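Local coordinates for protein farnesyl pyrophosphate synthase (Pseudomonas aeruginosa, PDB 3ZOU) that catalyses the condensation of isoprenoid diphosphates into farnesyl pyrophosphate, a step of isoprenoid biosynthesis, at residues 125-128 against 129-132. Residues are numbered along the deposited sequence; the frame is centred on the assembly and turned at random.
Sequences LADT and RRNP
The Asp127 carboxylate receives the backbone N of Arg130 above its plane, 61° out of it, at OD1 (3.0 Å, fairly straight), while the backbone N of Arg129 meets Asp127 OD1 almost head-on from the end of the C-O bond (2.9 Å, more bent). The other oxygen, OD2, forms a salt bridge with Arg130 NH1 (3.0 Å), the carboxylate and guanidinium planes lying 57° apart. Water 1 sits over one face of that guanidinium; it donates to Asp127 OD2 (2.7 Å) and accepts from Arg129 NH2, which links Arg129 to the carboxylate by way of the water. A chi1 of -174° sets CG of Asp127 beside the carbonyl carbon, so the carboxylate points forward to the amides of Arg129 and Arg130. Leu125 O lies in the Asn131 amide plane, and ND2 approaches it in the carbonyl plane on a lone pair at 2.8 Å; Gln133 holds Asn131 OD1. Asn131 N also reaches Asp127 O (2.8 Å). Leu125 and Asn131 pack on helices 67-85 and 135-149, and Thr128 touches Leu139 of the second subunit. Side-chain bonds to residues i+2 and i+3, with a main-chain i to i+4 bond, define an Asx motif, here connecting helices 107-126 and 135-149 of the all-helical prenyl synthase fold.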
# COMPACT_ATOMS: atom_id res chain seq x y z
N LEU A 125 1.41 -10.40 -3.56
CA LEU A 125 2.60 -10.58 -4.40
C LEU A 125 3.78 -11.08 -3.64
O LEU A 125 4.67 -11.70 -4.23
CB LEU A 125 2.98 -9.27 -5.14
CG LEU A 125 2.02 -8.79 -6.15
CD1 LEU A 125 2.55 -7.48 -6.77
CD2 LEU A 125 1.86 -9.85 -7.24
N ALA A 126 3.92 -10.64 -2.37
CA ALA A 126 5.07 -11.08 -1.57
C ALA A 126 4.95 -12.47 -1.01
O ALA A 126 5.91 -12.98 -0.48
CB ALA A 126 5.22 -10.14 -0.41
N ASP A 127 3.73 -13.00 -1.01
CA ASP A 127 3.37 -14.38 -0.53
C ASP A 127 3.79 -15.39 -1.53
O ASP A 127 3.22 -15.49 -2.57
CB ASP A 127 1.82 -14.42 -0.34
CG ASP A 127 1.30 -15.70 0.28
OD1 ASP A 127 1.84 -16.81 -0.02
OD2 ASP A 127 0.35 -15.59 1.09
N THR A 128 4.85 -16.13 -1.21
CA THR A 128 5.39 -17.06 -2.23
C THR A 128 4.58 -18.34 -2.36
O THR A 128 4.84 -19.12 -3.29
CB THR A 128 6.86 -17.38 -1.97
OG1 THR A 128 7.01 -17.96 -0.68
CG2 THR A 128 7.70 -16.14 -2.02
N ARG A 129 3.58 -18.56 -1.52
CA ARG A 129 2.62 -19.64 -1.80
C ARG A 129 1.60 -19.17 -2.84
O ARG A 129 1.33 -19.84 -3.82
CB ARG A 129 1.94 -20.13 -0.49
CG ARG A 129 0.94 -21.27 -0.71
CD ARG A 129 0.13 -21.63 0.54
NE ARG A 129 -0.80 -20.55 0.92
CZ ARG A 129 -1.95 -20.28 0.29
NH1 ARG A 129 -2.36 -21.00 -0.75
NH2 ARG A 129 -2.69 -19.26 0.70
N ARG A 130 1.06 -17.97 -2.65
CA ARG A 130 0.08 -17.45 -3.60
C ARG A 130 0.70 -16.96 -4.90
O ARG A 130 0.06 -17.05 -5.96
CB ARG A 130 -0.66 -16.24 -3.00
CG ARG A 130 -1.59 -16.51 -1.82
CD ARG A 130 -2.42 -15.26 -1.54
NE ARG A 130 -3.32 -15.36 -0.40
CZ ARG A 130 -3.18 -14.66 0.74
NH1 ARG A 130 -2.11 -13.86 1.01
NH2 ARG A 130 -4.13 -14.80 1.67
N ASN A 131 1.96 -16.52 -4.82
CA ASN A 131 2.71 -15.99 -5.96
C ASN A 131 4.03 -16.74 -6.11
O ASN A 131 5.10 -16.21 -5.83
CB ASN A 131 2.99 -14.47 -5.74
CG ASN A 131 3.49 -13.80 -7.02
OD1 ASN A 131 3.18 -14.24 -8.15
ND2 ASN A 131 4.29 -12.71 -6.86
N PRO A 132 3.94 -18.00 -6.59
CA PRO A 132 5.11 -18.88 -6.50
C PRO A 132 6.08 -18.73 -7.64
O PRO A 132 6.38 -19.72 -8.37
CB PRO A 132 4.48 -20.28 -6.50
CG PRO A 132 3.27 -20.13 -7.28
CD PRO A 132 2.75 -18.71 -7.03
O HOH W 1 -0.81 -17.88 1.91